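Local coordinates for protein alanyl-tRNA synthetase (PDB 3G98) that attaches alanine to its tRNA, its C-Ala domain bringing together editing and aminoacylation on one tRNA, at residues V64-L77 with F98-S110. Sequence-based numbering, arbitrary orientation.
Sequences VNAKEVIREVGKVL and FPEAVKLLKEILS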
ATOM      1  N   VAL A  64       0.754   2.310 -12.237  1.00 21.26           N
ATOM      2  CA  VAL A  64       0.132   2.105 -10.931  1.00 29.90           C
ATOM      3  C   VAL A  64       0.140   3.427 -10.184  1.00 28.42           C
ATOM      4  O   VAL A  64       1.159   3.835  -9.621  1.00 27.50           O
ATOM      5  CB  VAL A  64       0.865   1.043 -10.092  1.00 29.12           C
ATOM      6  CG1 VAL A  64       0.148   0.841  -8.749  1.00 23.58           C
ATOM      7  CG2 VAL A  64       0.959  -0.267 -10.860  1.00 27.33           C
ATOM      8  N   ASN A  65      -1.001   4.101 -10.211  1.00 20.19           N
ATOM      9  CA  ASN A  65      -1.138   5.422  -9.625  1.00 20.50           C
ATOM     10  C   ASN A  65      -1.539   5.310  -8.156  1.00 31.25           C
ATOM     11  O   ASN A  65      -2.664   4.906  -7.837  1.00 21.81           O
ATOM     12  CB  ASN A  65      -2.173   6.226 -10.420  1.00 22.06           C
ATOM     13  CG  ASN A  65      -2.161   7.695 -10.069  1.00 29.40           C
ATOM     14  OD1 ASN A  65      -1.970   8.066  -8.914  1.00 24.53           O
ATOM     15  ND2 ASN A  65      -2.363   8.545 -11.070  1.00 38.76           N
ATOM     16  N   ALA A  66      -0.619   5.661  -7.260  1.00 19.85           N
ATOM     17  CA  ALA A  66      -0.880   5.490  -5.832  1.00 25.47           C
ATOM     18  C   ALA A  66      -2.035   6.374  -5.356  1.00 28.19           C
ATOM     19  O   ALA A  66      -2.721   6.029  -4.398  1.00 26.01           O
ATOM     20  CB  ALA A  66       0.380   5.742  -5.005  1.00 23.54           C
ATOM     21  N   LYS A  67      -2.240   7.503  -6.034  1.00 24.15           N
ATOM     22  CA  LYS A  67      -3.376   8.384  -5.775  1.00 25.87           C
ATOM     23  C   LYS A  67      -4.701   7.635  -5.904  1.00 29.79           C
ATOM     24  O   LYS A  67      -5.592   7.782  -5.063  1.00 30.15           O
ATOM     25  CB  LYS A  67      -3.377   9.557  -6.765  1.00 32.04           C
ATOM     26  CG  LYS A  67      -2.740  10.844  -6.276  1.00 30.51           C
ATOM     27  CD  LYS A  67      -2.963  11.969  -7.301  1.00 26.23           C
ATOM     28  CE  LYS A  67      -3.053  13.326  -6.627  1.00 29.50           C
ATOM     29  NZ  LYS A  67      -3.245  14.423  -7.608  1.00 44.79           N
ATOM     30  N   GLU A  68      -4.839   6.855  -6.977  1.00 29.20           N
ATOM     31  CA  GLU A  68      -6.067   6.113  -7.229  1.00 30.48           C
ATOM     32  C   GLU A  68      -6.151   4.914  -6.294  1.00 24.90           C
ATOM     33  O   GLU A  68      -7.154   4.696  -5.619  1.00 26.54           O
ATOM     34  CB  GLU A  68      -6.105   5.602  -8.669  1.00 31.21           C
ATOM     35  CG  GLU A  68      -5.984   6.672  -9.733  1.00 36.28           C
ATOM     36  CD  GLU A  68      -6.093   6.097 -11.128  1.00 49.70           C
ATOM     37  OE1 GLU A  68      -6.799   5.078 -11.294  1.00 51.72           O
ATOM     38  OE2 GLU A  68      -5.479   6.666 -12.056  1.00 51.73           O
ATOM     39  N   VAL A  69      -5.075   4.145  -6.273  1.00 26.91           N
ATOM     40  CA  VAL A  69      -5.032   2.873  -5.571  1.00 19.89           C
ATOM     41  C   VAL A  69      -5.200   3.022  -4.057  1.00 21.54           C
ATOM     42  O   VAL A  69      -5.789   2.162  -3.411  1.00 20.61           O
ATOM     43  CB  VAL A  69      -3.720   2.139  -5.889  1.00 24.66           C
ATOM     44  CG1 VAL A  69      -3.672   0.799  -5.177  1.00 32.02           C
ATOM     45  CG2 VAL A  69      -3.593   1.940  -7.388  1.00 26.99           C
ATOM     46  N   ILE A  70      -4.682   4.105  -3.494  1.00 21.09           N
ATOM     47  CA  ILE A  70      -4.781   4.297  -2.047  1.00 23.38           C
ATOM     48  C   ILE A  70      -6.253   4.409  -1.657  1.00 23.53           C
ATOM     49  O   ILE A  70      -6.675   3.898  -0.633  1.00 24.30           O
ATOM     50  CB  ILE A  70      -3.978   5.521  -1.562  1.00 23.20           C
ATOM     51  CG1 ILE A  70      -3.799   5.495  -0.038  1.00 27.93           C
ATOM     52  CG2 ILE A  70      -4.627   6.828  -2.016  1.00 21.27           C
ATOM     53  CD1 ILE A  70      -2.840   4.426   0.459  1.00 30.41           C
ATOM     54  N   ARG A  71      -7.044   5.057  -2.502  1.00 21.12           N
ATOM     55  CA  ARG A  71      -8.460   5.227  -2.215  1.00 22.35           C
ATOM     56  C   ARG A  71      -9.244   3.926  -2.346  1.00 23.47           C
ATOM     57  O   ARG A  71     -10.225   3.709  -1.620  1.00 21.82           O
ATOM     58  CB  ARG A  71      -9.059   6.298  -3.127  1.00 28.23           C
ATOM     59  CG  ARG A  71      -8.582   7.706  -2.792  1.00 22.90           C
ATOM     60  CD  ARG A  71      -9.005   8.679  -3.873  1.00 32.02           C
ATOM     61  NE  ARG A  71      -8.861  10.060  -3.426  1.00 27.86           N
ATOM     62  CZ  ARG A  71      -7.751  10.777  -3.552  1.00 35.01           C
ATOM     63  NH1 ARG A  71      -7.718  12.032  -3.115  1.00 23.27           N
ATOM     64  NH2 ARG A  71      -6.676  10.240  -4.119  1.00 28.37           N
ATOM     65  N   GLU A  72      -8.815   3.064  -3.265  1.00 23.56           N
ATOM     66  CA  GLU A  72      -9.458   1.755  -3.455  1.00 33.64           C
ATOM     67  C   GLU A  72      -9.226   0.804  -2.274  1.00 32.37           C
ATOM     68  O   GLU A  72     -10.178   0.218  -1.748  1.00 23.68           O
ATOM     69  CB  GLU A  72      -9.025   1.120  -4.781  1.00 26.06           C
ATOM     70  CG  GLU A  72      -9.479   1.950  -5.991  1.00 32.69           C
ATOM     71  CD  GLU A  72      -8.930   1.457  -7.319  1.00 53.63           C
ATOM     72  OE1 GLU A  72      -7.727   1.668  -7.588  1.00 61.59           O
ATOM     73  OE2 GLU A  72      -9.713   0.881  -8.107  1.00 65.41           O
ATOM     74  N   VAL A  73      -7.970   0.644  -1.855  1.00 24.19           N
ATOM     75  CA  VAL A  73      -7.700  -0.146  -0.652  1.00 25.35           C
ATOM     76  C   VAL A  73      -8.237   0.558   0.596  1.00 22.96           C
ATOM     77  O   VAL A  73      -8.702  -0.093   1.544  1.00 22.71           O
ATOM     78  CB  VAL A  73      -6.196  -0.512  -0.486  1.00 28.36           C
ATOM     79  CG1 VAL A  73      -5.697  -1.273  -1.716  1.00 23.56           C
ATOM     80  CG2 VAL A  73      -5.334   0.723  -0.219  1.00 21.05           C
ATOM     81  N   GLY A  74      -8.187   1.889   0.590  1.00 23.73           N
ATOM     82  CA  GLY A  74      -8.742   2.676   1.686  1.00 25.52           C
ATOM     83  C   GLY A  74     -10.211   2.375   1.939  1.00 31.93           C
ATOM     84  O   GLY A  74     -10.640   2.242   3.088  1.00 26.38           O
ATOM     85  N   LYS A  75     -10.987   2.264   0.868  1.00 20.22           N
ATOM     86  CA  LYS A  75     -12.405   1.930   1.001  1.00 22.23           C
ATOM     87  C   LYS A  75     -12.610   0.613   1.755  1.00 31.39           C
ATOM     88  O   LYS A  75     -13.447   0.529   2.657  1.00 23.13           O
ATOM     89  CB  LYS A  75     -13.077   1.863  -0.374  1.00 27.20           C
ATOM     90  CG  LYS A  75     -14.501   1.350  -0.334  1.00 32.66           C
ATOM     91  CD  LYS A  75     -15.158   1.505  -1.692  1.00 45.00           C
ATOM     92  CE  LYS A  75     -16.640   1.181  -1.630  1.00 47.91           C
ATOM     93  NZ  LYS A  75     -17.274   1.470  -2.939  1.00 37.74           N
ATOM     94  N   VAL A  76     -11.844  -0.407   1.381  1.00 24.06           N
ATOM     95  CA  VAL A  76     -11.903  -1.718   2.038  1.00 27.24           C
ATOM     96  C   VAL A  76     -11.551  -1.632   3.529  1.00 24.74           C
ATOM     97  O   VAL A  76     -12.156  -2.305   4.371  1.00 23.07           O
ATOM     98  CB  VAL A  76     -10.985  -2.734   1.318  1.00 26.96           C
ATOM     99  CG1 VAL A  76     -10.900  -4.032   2.085  1.00 18.85           C
ATOM    100  CG2 VAL A  76     -11.491  -2.976  -0.107  1.00 29.72           C
ATOM    101  N   LEU A  77     -10.595  -0.770   3.854  1.00 21.27           N
ATOM    102  CA  LEU A  77     -10.127  -0.613   5.227  1.00 23.96           C
ATOM    103  C   LEU A  77     -10.963   0.414   6.000  1.00 24.84           C
ATOM    104  O   LEU A  77     -10.583   0.826   7.097  1.00 23.54           O
ATOM    105  CB  LEU A  77      -8.643  -0.221   5.228  1.00 20.98           C
ATOM    106  CG  LEU A  77      -7.710  -1.286   4.650  1.00 18.71           C
ATOM    107  CD1 LEU A  77      -6.278  -0.764   4.601  1.00 24.12           C
ATOM    108  CD2 LEU A  77      -7.786  -2.555   5.500  1.00 18.08           C
ATOM    109  N   PHE A  98      -7.340  -6.087   6.242  1.00 20.07           N
ATOM    110  CA  PHE A  98      -6.116  -5.997   5.439  1.00 19.95           C
ATOM    111  C   PHE A  98      -5.979  -7.100   4.375  1.00 22.56           C
ATOM    112  O   PHE A  98      -5.647  -6.807   3.226  1.00 23.33           O
ATOM    113  CB  PHE A  98      -4.870  -5.950   6.326  1.00 23.17           C
ATOM    114  CG  PHE A  98      -3.579  -5.831   5.555  1.00 21.03           C
ATOM    115  CD1 PHE A  98      -2.770  -6.946   5.350  1.00 25.57           C
ATOM    116  CD2 PHE A  98      -3.174  -4.609   5.044  1.00 24.62           C
ATOM    117  CE1 PHE A  98      -1.576  -6.839   4.648  1.00 25.41           C
ATOM    118  CE2 PHE A  98      -1.977  -4.493   4.333  1.00 26.21           C
ATOM    119  CZ  PHE A  98      -1.179  -5.613   4.141  1.00 24.56           C
ATOM    120  N   PRO A  99      -6.217  -8.369   4.752  1.00 20.87           N
ATOM    121  CA  PRO A  99      -6.133  -9.424   3.736  1.00 22.06           C
ATOM    122  C   PRO A  99      -7.045  -9.158   2.530  1.00 26.06           C
ATOM    123  O   PRO A  99      -6.657  -9.408   1.385  1.00 22.80           O
ATOM    124  CB  PRO A  99      -6.576 -10.678   4.496  1.00 24.03           C
ATOM    125  CG  PRO A  99      -6.269 -10.385   5.924  1.00 27.63           C
ATOM    126  CD  PRO A  99      -6.528  -8.913   6.087  1.00 23.44           C
ATOM    127  N   GLU A 100      -8.247  -8.650   2.788  1.00 21.55           N
ATOM    128  CA  GLU A 100      -9.193  -8.335   1.724  1.00 23.01           C
ATOM    129  C   GLU A 100      -8.691  -7.156   0.869  1.00 25.77           C
ATOM    130  O   GLU A 100      -8.869  -7.133  -0.357  1.00 18.21           O
ATOM    131  CB  GLU A 100     -10.570  -8.039   2.315  1.00 22.95           C
ATOM    132  CG  GLU A 100     -11.310  -9.271   2.863  1.00 27.45           C
ATOM    133  CD  GLU A 100     -10.711  -9.872   4.142  1.00 36.85           C
ATOM    134  OE1 GLU A 100      -9.978  -9.180   4.887  1.00 31.85           O
ATOM    135  OE2 GLU A 100     -10.982 -11.063   4.405  1.00 44.17           O
ATOM    136  N   ALA A 101      -8.057  -6.183   1.514  1.00 24.57           N
ATOM    137  CA  ALA A 101      -7.451  -5.061   0.786  1.00 24.43           C
ATOM    138  C   ALA A 101      -6.316  -5.546  -0.121  1.00 23.26           C
ATOM    139  O   ALA A 101      -6.155  -5.053  -1.248  1.00 20.42           O
ATOM    140  CB  ALA A 101      -6.938  -3.995   1.764  1.00 20.78           C
ATOM    141  N   VAL A 102      -5.534  -6.510   0.370  1.00 20.71           N
ATOM    142  CA  VAL A 102      -4.428  -7.071  -0.415  1.00 23.02           C
ATOM    143  C   VAL A 102      -4.968  -7.808  -1.634  1.00 20.64           C
ATOM    144  O   VAL A 102      -4.451  -7.647  -2.750  1.00 20.73           O
ATOM    145  CB  VAL A 102      -3.537  -8.026   0.416  1.00 29.67           C
ATOM    146  CG1 VAL A 102      -2.567  -8.787  -0.503  1.00 30.14           C
ATOM    147  CG2 VAL A 102      -2.770  -7.248   1.478  1.00 21.72           C
ATOM    148  N   LYS A 103      -6.013  -8.602  -1.426  1.00 18.37           N
ATOM    149  CA  LYS A 103      -6.648  -9.311  -2.537  1.00 22.37           C
ATOM    150  C   LYS A 103      -7.105  -8.334  -3.626  1.00 20.97           C
ATOM    151  O   LYS A 103      -6.832  -8.550  -4.813  1.00 21.63           O
ATOM    152  CB  LYS A 103      -7.816 -10.156  -2.025  1.00 28.26           C
ATOM    153  CG  LYS A 103      -8.430 -11.093  -3.053  1.00 34.86           C
ATOM    154  CD  LYS A 103      -9.505 -11.975  -2.410  1.00 40.42           C
ATOM    155  CE  LYS A 103     -10.787 -11.178  -2.151  1.00 64.24           C
ATOM    156  NZ  LYS A 103     -11.786 -11.910  -1.318  1.00 59.94           N
ATOM    157  N   LEU A 104      -7.779  -7.259  -3.217  1.00 22.24           N
ATOM    158  CA  LEU A 104      -8.213  -6.210  -4.143  1.00 23.33           C
ATOM    159  C   LEU A 104      -7.041  -5.582  -4.899  1.00 27.35           C
ATOM    160  O   LEU A 104      -7.119  -5.378  -6.105  1.00 20.88           O
ATOM    161  CB  LEU A 104      -9.002  -5.112  -3.408  1.00 20.61           C
ATOM    162  CG  LEU A 104      -9.463  -3.913  -4.261  1.00 27.36           C
ATOM    163  CD1 LEU A 104     -10.308  -4.369  -5.441  1.00 28.58           C
ATOM    164  CD2 LEU A 104     -10.242  -2.903  -3.438  1.00 28.59           C
ATOM    165  N   LEU A 105      -5.964  -5.259  -4.191  1.00 21.60           N
ATOM    166  CA  LEU A 105      -4.789  -4.663  -4.832  1.00 24.20           C
ATOM    167  C   LEU A 105      -4.204  -5.597  -5.880  1.00 21.37           C
ATOM    168  O   LEU A 105      -3.814  -5.158  -6.971  1.00 24.26           O
ATOM    169  CB  LEU A 105      -3.716  -4.285  -3.791  1.00 23.14           C
ATOM    170  CG  LEU A 105      -2.427  -3.673  -4.342  1.00 28.21           C
ATOM    171  CD1 LEU A 105      -2.711  -2.456  -5.206  1.00 24.32           C
ATOM    172  CD2 LEU A 105      -1.460  -3.331  -3.200  1.00 25.59           C
ATOM    173  N   LYS A 106      -4.127  -6.887  -5.571  1.00 20.20           N
ATOM    174  CA  LYS A 106      -3.612  -7.827  -6.556  1.00 19.56           C
ATOM    175  C   LYS A 106      -4.501  -7.846  -7.785  1.00 25.51           C
ATOM    176  O   LYS A 106      -4.012  -7.928  -8.911  1.00 22.29           O
ATOM    177  CB  LYS A 106      -3.486  -9.234  -5.974  1.00 24.42           C
ATOM    178  CG  LYS A 106      -2.380  -9.363  -4.939  1.00 22.27           C
ATOM    179  CD  LYS A 106      -2.356 -10.767  -4.368  1.00 28.80           C
ATOM    180  CE  LYS A 106      -1.384 -10.883  -3.211  1.00 34.98           C
ATOM    181  NZ  LYS A 106      -1.307 -12.299  -2.717  1.00 42.45           N
ATOM    182  N   GLU A 107      -5.808  -7.767  -7.571  1.00 24.17           N
ATOM    183  CA  GLU A 107      -6.751  -7.749  -8.689  1.00 26.49           C
ATOM    184  C   GLU A 107      -6.580  -6.468  -9.494  1.00 26.88           C
ATOM    185  O   GLU A 107      -6.683  -6.468 -10.725  1.00 24.55           O
ATOM    186  CB  GLU A 107      -8.185  -7.863  -8.176  1.00 32.16           C
ATOM    187  CG  GLU A 107      -9.221  -7.876  -9.289  1.00 35.69           C
ATOM    188  CD  GLU A 107      -9.049  -9.065 -10.208  1.00 43.00           C
ATOM    189  OE1 GLU A 107      -9.467 -10.176  -9.820  1.00 40.31           O
ATOM    190  OE2 GLU A 107      -8.493  -8.891 -11.316  1.00 34.97           O
ATOM    191  N   ILE A 108      -6.313  -5.371  -8.793  1.00 24.52           N
ATOM    192  CA  ILE A 108      -6.068  -4.104  -9.458  1.00 28.50           C
ATOM    193  C   ILE A 108      -4.804  -4.184 -10.310  1.00 25.68           C
ATOM    194  O   ILE A 108      -4.811  -3.800 -11.479  1.00 24.32           O
ATOM    195  CB  ILE A 108      -5.971  -2.940  -8.458  1.00 24.88           C
ATOM    196  CG1 ILE A 108      -7.367  -2.565  -7.946  1.00 26.49           C
ATOM    197  CG2 ILE A 108      -5.300  -1.726  -9.110  1.00 28.96           C
ATOM    198  CD1 ILE A 108      -7.351  -1.596  -6.766  1.00 31.62           C
ATOM    199  N   LEU A 109      -3.731  -4.710  -9.733  1.00 18.90           N
ATOM    200  CA  LEU A 109      -2.459  -4.818 -10.443  1.00 32.35           C
ATOM    201  C   LEU A 109      -2.515  -5.742 -11.654  1.00 28.80           C
ATOM    202  O   LEU A 109      -1.789  -5.539 -12.628  1.00 26.91           O
ATOM    203  CB  LEU A 109      -1.360  -5.295  -9.495  1.00 27.55           C
ATOM    204  CG  LEU A 109      -0.981  -4.306  -8.392  1.00 20.52           C
ATOM    205  CD1 LEU A 109       0.180  -4.888  -7.570  1.00 24.05           C
ATOM    206  CD2 LEU A 109      -0.629  -2.938  -8.967  1.00 23.09           C
ATOM    207  N   SER A 110      -3.354  -6.772 -11.582  1.00 26.98           N
ATOM    208  CA  SER A 110      -3.506  -7.711 -12.698  1.00 30.83           C
ATOM    209  C   SER A 110      -4.459  -7.179 -13.775  1.00 29.95           C
ATOM    210  O   SER A 110      -4.369  -7.563 -14.942  1.00 36.10           O
ATOM    211  CB  SER A 110      -3.980  -9.075 -12.194  1.00 32.37           C
ATOM    212  OG  SER A 110      -5.357  -9.046 -11.860  1.00 36.53           O
TER
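Val-76 fits its two methyls against separate parts of helix 98-110: CG1 rests on the backbone at Ala-101, 3.6 Å from Ala-101 N, while CG2 meets Leu-104 CD2. A chi1 of 173° sets CG1 toward the Glu-100 and Ala-101 backbone and leaves CG2 for the leucine. Ala-101 suits the spot where the chains come closest, its CA 5.1 Å from Val-73 CA; its small CB, touching Val-76 CG1 and Leu-77 CG, lets the backbones approach. The two helices, running roughly antiparallel (145°) with axes 8.9 Å apart, pack side by side on one face of the mixed sheet of this alpha/beta DHHA1-family domain, where Val-73, Ala-101 and Leu-105 all reach Phe-41 of strand 38-46. Farther along, Ile-108 CG2 approaches Val-69 CG2, and its long branch ends with CD1 3.4 Å from Glu-72 OE1. Glu-72 lays its CB 3.8 Å from that CD1, while its carboxylate suits a partly exposed position. An alanine in place of Glu-72 would probably leave Ile-108 CD1 touched by CB alone on this side. Deeper in, Leu-105 CD1 presses tightly on Val-69 CG1 at 3.4 Å, the side chains meeting at about a right angle, and Leu-109 CD2 closes on Val-64 CG2 at 3.6 Å.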